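Local structure of H127A/Y244A mutant of alginate lyase AlyC3 in complex with dimannuronate (7C8F) at residues N92-I104 and E252-K266. The protein probably cleaves alginate by beta-elimination, as a lyase of the PL7 family, and is captured here as a double mutant holding dimannuronate. Residues are numbered along the deposited sequence; the frame is centred on the assembly and turned at random.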
loop_
_atom_site.group_PDB
_atom_site.type_symbol
_atom_site.label_atom_id
_atom_site.label_comp_id
_atom_site.label_asym_id
_atom_site.label_seq_id
_atom_site.Cartn_x
_atom_site.Cartn_y
_atom_site.Cartn_z
ATOM N N ASN B 92 6.878 7.567 17.199
ATOM C CA ASN B 92 8.004 8.402 17.584
ATOM C C ASN B 92 8.453 9.348 16.481
ATOM O O ASN B 92 9.564 9.880 16.555
ATOM C CB ASN B 92 9.172 7.517 18.025
ATOM C CG ASN B 92 9.633 6.565 16.935
ATOM O OD1 ASN B 92 8.831 5.994 16.193
ATOM N ND2 ASN B 92 10.936 6.384 16.837
ATOM N N LYS B 93 7.633 9.561 15.456
ATOM C CA LYS B 93 7.988 10.468 14.369
ATOM C C LYS B 93 6.765 11.304 14.019
ATOM O O LYS B 93 5.787 10.780 13.475
ATOM C CB LYS B 93 8.504 9.707 13.148
ATOM C CG LYS B 93 9.699 8.804 13.460
ATOM C CD LYS B 93 10.379 8.318 12.180
ATOM C CE LYS B 93 11.431 7.250 12.470
ATOM N NZ LYS B 93 12.734 7.872 12.791
ATOM N N LEU B 94 6.818 12.592 14.342
ATOM C CA LEU B 94 5.704 13.508 14.148
ATOM C C LEU B 94 6.209 14.693 13.340
ATOM O O LEU B 94 7.286 15.227 13.629
ATOM C CB LEU B 94 5.153 14.007 15.492
ATOM C CG LEU B 94 4.727 12.946 16.505
ATOM C CD1 LEU B 94 4.216 13.594 17.785
ATOM C CD2 LEU B 94 3.671 12.043 15.908
ATOM N N TYR B 95 5.443 15.099 12.334
ATOM C CA TYR B 95 5.850 16.126 11.384
ATOM C C TYR B 95 4.796 17.218 11.367
ATOM O O TYR B 95 3.606 16.921 11.204
ATOM C CB TYR B 95 6.035 15.516 9.988
ATOM C CG TYR B 95 7.061 14.408 10.046
ATOM C CD1 TYR B 95 6.689 13.105 10.323
ATOM C CD2 TYR B 95 8.416 14.686 9.900
ATOM C CE1 TYR B 95 7.627 12.097 10.426
ATOM C CE2 TYR B 95 9.363 13.683 10.000
ATOM C CZ TYR B 95 8.957 12.389 10.267
ATOM O OH TYR B 95 9.883 11.362 10.359
ATOM N N THR B 96 5.218 18.467 11.563
ATOM C CA THR B 96 4.283 19.568 11.756
ATOM C C THR B 96 4.550 20.696 10.773
ATOM O O THR B 96 5.688 21.139 10.612
ATOM C CB THR B 96 4.321 20.115 13.189
ATOM O OG1 THR B 96 3.979 19.068 14.107
ATOM C CG2 THR B 96 3.314 21.256 13.342
ATOM N N LEU B 97 3.492 21.160 10.123
ATOM C CA LEU B 97 3.524 22.335 9.275
ATOM C C LEU B 97 2.638 23.369 9.953
ATOM O O LEU B 97 1.470 23.094 10.248
ATOM C CB LEU B 97 2.981 22.009 7.884
ATOM C CG LEU B 97 3.141 23.110 6.844
ATOM C CD1 LEU B 97 4.626 23.200 6.424
ATOM C CD2 LEU B 97 2.211 22.855 5.645
ATOM N N SER B 98 3.200 24.522 10.211
ATOM C CA SER B 98 2.487 25.599 10.861
ATOM C C SER B 98 2.454 26.817 9.991
ATOM O O SER B 98 3.456 27.254 9.541
ATOM C CB SER B 98 3.156 25.970 12.177
ATOM O OG SER B 98 3.267 24.892 13.028
ATOM N N ALA B 99 1.266 27.361 9.805
ATOM C CA ALA B 99 1.100 28.521 9.002
ATOM C C ALA B 99 0.089 29.512 9.561
ATOM O O ALA B 99 -0.726 29.169 10.319
ATOM C CB ALA B 99 0.649 28.091 7.619
ATOM N N GLU B 100 0.222 30.755 9.135
ATOM C CA GLU B 100 -0.758 31.803 9.400
ATOM C C GLU B 100 -1.013 32.377 8.021
ATOM O O GLU B 100 -0.137 32.841 7.402
ATOM C CB GLU B 100 -0.316 32.846 10.385
ATOM C CG GLU B 100 -0.174 32.298 11.767
ATOM C CD GLU B 100 0.390 33.278 12.764
ATOM O OE1 GLU B 100 0.739 34.383 12.341
ATOM O OE2 GLU B 100 0.469 32.902 13.927
ATOM N N VAL B 101 -2.234 32.279 7.541
ATOM C CA VAL B 101 -2.587 32.637 6.207
ATOM C C VAL B 101 -3.818 33.515 6.050
ATOM O O VAL B 101 -4.756 33.387 6.765
ATOM C CB VAL B 101 -2.953 31.336 5.452
ATOM C CG1 VAL B 101 -3.120 31.587 3.977
ATOM C CG2 VAL B 101 -1.935 30.261 5.688
ATOM N N GLU B 102 -3.755 34.377 5.053
ATOM C CA GLU B 102 -4.848 35.208 4.614
ATOM C C GLU B 102 -4.998 35.060 3.107
ATOM O O GLU B 102 -4.086 35.250 2.393
ATOM C CB GLU B 102 -4.616 36.675 4.950
ATOM C CG GLU B 102 -5.777 37.569 4.560
ATOM C CD GLU B 102 -5.559 39.019 4.936
ATOM O OE1 GLU B 102 -4.576 39.334 5.575
ATOM O OE2 GLU B 102 -6.390 39.821 4.560
ATOM N N ILE B 103 -6.175 34.706 2.653
ATOM C CA ILE B 103 -6.465 34.622 1.227
ATOM C C ILE B 103 -7.035 35.966 0.790
ATOM O O ILE B 103 -7.992 36.473 1.393
ATOM C CB ILE B 103 -7.453 33.477 0.932
ATOM C CG1 ILE B 103 -6.951 32.162 1.549
ATOM C CG2 ILE B 103 -7.667 33.330 -0.572
ATOM C CD1 ILE B 103 -5.644 31.665 0.966
ATOM N N ILE B 104 -6.448 36.548 -0.251
ATOM C CA ILE B 104 -6.743 37.920 -0.646
ATOM C C ILE B 104 -7.823 37.920 -1.716
ATOM O O ILE B 104 -7.632 37.356 -2.799
ATOM C CB ILE B 104 -5.481 38.629 -1.150
ATOM C CG1 ILE B 104 -4.378 38.557 -0.097
ATOM C CG2 ILE B 104 -5.808 40.080 -1.485
ATOM C CD1 ILE B 104 -4.755 39.205 1.219
ATOM N N GLU B 252 -4.203 34.631 -4.587
ATOM C CA GLU B 252 -3.177 35.337 -3.834
ATOM C C GLU B 252 -3.329 34.962 -2.371
ATOM O O GLU B 252 -4.396 35.177 -1.783
ATOM C CB GLU B 252 -3.299 36.854 -4.013
ATOM C CG GLU B 252 -2.283 37.627 -3.202
ATOM C CD GLU B 252 -2.275 39.104 -3.533
ATOM O OE1 GLU B 252 -2.926 39.492 -4.529
ATOM O OE2 GLU B 252 -1.614 39.869 -2.799
ATOM N N ALA B 253 -2.281 34.383 -1.793
ATOM C CA ALA B 253 -2.244 34.033 -0.383
ATOM C C ALA B 253 -1.066 34.729 0.280
ATOM O O ALA B 253 0.046 34.742 -0.266
ATOM C CB ALA B 253 -2.118 32.518 -0.189
ATOM N N HIS B 254 -1.308 35.293 1.462
ATOM C CA HIS B 254 -0.281 35.947 2.267
ATOM C C HIS B 254 -0.031 35.117 3.517
ATOM O O HIS B 254 -0.950 34.896 4.313
ATOM C CB HIS B 254 -0.704 37.371 2.641
ATOM C CG HIS B 254 -0.707 38.311 1.477
ATOM N ND1 HIS B 254 -0.654 39.681 1.632
ATOM C CD2 HIS B 254 -0.755 38.085 0.142
ATOM C CE1 HIS B 254 -0.668 40.257 0.443
ATOM N NE2 HIS B 254 -0.732 39.313 -0.479
ATOM N N PHE B 255 1.201 34.632 3.676
ATOM C CA PHE B 255 1.582 33.828 4.832
ATOM C C PHE B 255 2.391 34.702 5.787
ATOM O O PHE B 255 3.557 35.015 5.517
ATOM C CB PHE B 255 2.451 32.648 4.395
ATOM C CG PHE B 255 1.691 31.499 3.764
ATOM C CD1 PHE B 255 1.141 31.611 2.493
ATOM C CD2 PHE B 255 1.593 30.282 4.421
ATOM C CE1 PHE B 255 0.460 30.539 1.904
ATOM C CE2 PHE B 255 0.920 29.194 3.827
ATOM C CZ PHE B 255 0.354 29.329 2.577
ATOM N N ASN B 256 1.787 35.078 6.914
ATOM C CA ASN B 256 2.547 35.762 7.956
ATOM C C ASN B 256 3.523 34.817 8.646
ATOM O O ASN B 256 4.519 35.268 9.226
ATOM C CB ASN B 256 1.568 36.382 8.961
ATOM C CG ASN B 256 2.260 37.102 10.099
ATOM O OD1 ASN B 256 2.901 38.136 9.903
ATOM N ND2 ASN B 256 2.103 36.575 11.311
ATOM N N LYS B 257 3.272 33.513 8.567
ATOM C CA LYS B 257 4.088 32.513 9.232
ATOM C C LYS B 257 4.067 31.264 8.374
ATOM O O LYS B 257 3.023 30.894 7.826
ATOM C CB LYS B 257 3.526 32.192 10.624
ATOM C CG LYS B 257 4.145 30.970 11.297
ATOM C CD LYS B 257 3.630 30.822 12.731
ATOM C CE LYS B 257 4.208 29.598 13.416
ATOM N NZ LYS B 257 3.753 29.490 14.832
ATOM N N LEU B 258 5.230 30.639 8.232
ATOM C CA LEU B 258 5.310 29.329 7.594
ATOM C C LEU B 258 6.500 28.605 8.190
ATOM O O LEU B 258 7.648 29.046 8.029
ATOM C CB LEU B 258 5.440 29.450 6.077
ATOM C CG LEU B 258 5.456 28.105 5.331
ATOM C CD1 LEU B 258 4.169 27.290 5.564
ATOM C CD2 LEU B 258 5.663 28.342 3.855
ATOM N N GLU B 259 6.223 27.505 8.879
ATOM C CA GLU B 259 7.229 26.743 9.594
ATOM C C GLU B 259 7.013 25.256 9.372
ATOM O O GLU B 259 5.882 24.795 9.182
ATOM C CB GLU B 259 7.168 27.016 11.094
ATOM C CG GLU B 259 7.489 28.472 11.445
ATOM C CD GLU B 259 7.275 28.783 12.910
ATOM O OE1 GLU B 259 6.923 27.864 13.676
ATOM O OE2 GLU B 259 7.460 29.954 13.293
ATOM N N TYR B 260 8.112 24.519 9.456
ATOM C CA TYR B 260 8.148 23.059 9.375
ATOM C C TYR B 260 9.028 22.512 10.479
ATOM O O TYR B 260 10.076 22.993 10.694
ATOM C CB TYR B 260 8.689 22.549 8.039
ATOM C CG TYR B 260 9.064 21.075 8.018
ATOM C CD1 TYR B 260 8.111 20.103 8.065
ATOM C CD2 TYR B 260 10.371 20.683 7.901
ATOM C CE1 TYR B 260 8.456 18.780 8.052
ATOM C CE2 TYR B 260 10.713 19.362 7.894
ATOM C CZ TYR B 260 9.749 18.431 7.947
ATOM O OH TYR B 260 10.088 17.143 7.922
ATOM N N LYS B 261 8.555 21.495 11.159
ATOM C CA LYS B 261 9.293 20.873 12.216
ATOM C C LYS B 261 9.118 19.368 12.245
ATOM O O LYS B 261 8.051 18.898 12.164
ATOM C CB LYS B 261 8.829 21.421 13.545
ATOM C CG LYS B 261 9.717 21.034 14.672
ATOM C CD LYS B 261 9.537 22.008 15.821
ATOM C CE LYS B 261 10.393 23.247 15.639
ATOM N NZ LYS B 261 9.626 24.497 15.352
ATOM N N ALA B 262 10.205 18.653 12.359
ATOM C CA ALA B 262 10.177 17.218 12.495
ATOM C C ALA B 262 10.545 16.862 13.926
ATOM O O ALA B 262 11.515 17.322 14.403
ATOM C CB ALA B 262 11.172 16.596 11.557
ATOM N N LEU B 263 9.728 16.077 14.575
ATOM C CA LEU B 263 10.012 15.625 15.919
ATOM C C LEU B 263 10.199 14.124 15.908
ATOM O O LEU B 263 9.285 13.403 15.973
ATOM C CB LEU B 263 8.893 15.984 16.860
ATOM C CG LEU B 263 8.574 17.447 16.916
ATOM C CD1 LEU B 263 7.484 17.723 17.918
ATOM C CD2 LEU B 263 9.760 18.307 17.228
ATOM N N GLU B 264 11.430 13.708 15.817
ATOM C CA GLU B 264 11.794 12.311 15.767
ATOM C C GLU B 264 12.509 11.915 17.038
ATOM O O GLU B 264 13.561 12.385 17.288
ATOM C CB GLU B 264 12.645 12.016 14.546
ATOM C CG GLU B 264 11.967 12.355 13.226
ATOM C CD GLU B 264 12.856 12.178 12.028
ATOM O OE1 GLU B 264 14.066 12.088 12.225
ATOM O OE2 GLU B 264 12.370 12.112 10.930
ATOM N N THR B 265 11.879 11.073 17.829
ATOM C CA THR B 265 12.391 10.651 19.118
ATOM C C THR B 265 12.661 9.162 19.153
ATOM O O THR B 265 12.371 8.495 18.220
ATOM C CB THR B 265 11.404 11.035 20.200
ATOM O OG1 THR B 265 10.122 10.480 19.913
ATOM C CG2 THR B 265 11.290 12.529 20.256
ATOM N N LYS B 266 13.250 8.710 20.259
ATOM C CA LYS B 266 13.679 7.332 20.558
ATOM C C LYS B 266 14.927 6.924 19.838
ATOM O O LYS B 266 16.005 6.992 20.413
ATOM C CB LYS B 266 12.643 6.243 20.430
ATOM C CG LYS B 266 11.610 6.300 21.439
ATOM C CD LYS B 266 10.992 4.918 21.299
ATOM C CE LYS B 266 11.119 4.118 22.575
ATOM N NZ LYS B 266 9.849 4.340 23.329
HETATM O O HOH W 1 13.231 8.706 15.526
HETATM O O HOH W 2 0.619 30.351 14.648
HETATM O O HOH W 3 -2.204 40.358 4.177
HETATM O O HOH W 4 -7.142 34.911 -3.885
#
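Glu100 and Lys257 face each other where strand 93-103 runs antiparallel to strand 250-264, and between Glu100 and Val101 a beta bulge shifts the pairing by one residue. CB and CG of Glu100 each lie 3.9 Å from Lys257 CB, and CD rests against the same atom before the oxygens part: OE1 goes to Asn256 ND2 (2.8 Å), met nearly along the C-O axis with carboxylate and amide almost coplanar, while OE2 takes a water that also binds Lys257 NZ. At the bulge the bond from Asn256 N to Glu100 O is weak. On the inward side, Val101 CG2 sits over one face of the Phe255 ring, 3.9 Å from its centroid; with CG1 anti to the backbone N (chi1 -171°), the CG2 branch stands beside that N, over the ring. On the opposite face of the sheet, Ile104 CG1 lies over one face of the His254 ring, whose NE2 hydrogen-bonds Glu252 OE2. Toward the other end, Tyr95 CD2 meets Ala262 CB at 3.7 Å, and Tyr95 OH donates to the anti side of Glu264 OE2 (2.7 Å), ring and carboxylate planes 85° apart. A phenylalanine at Tyr95 would probably leave that carboxylate without its hydroxyl mate and freer to turn. Leu97, Val101 and Phe255 reach strand 119-129 of the facing sheet, the two-sheet packing of the beta-jelly-roll fold of PL7 lyases.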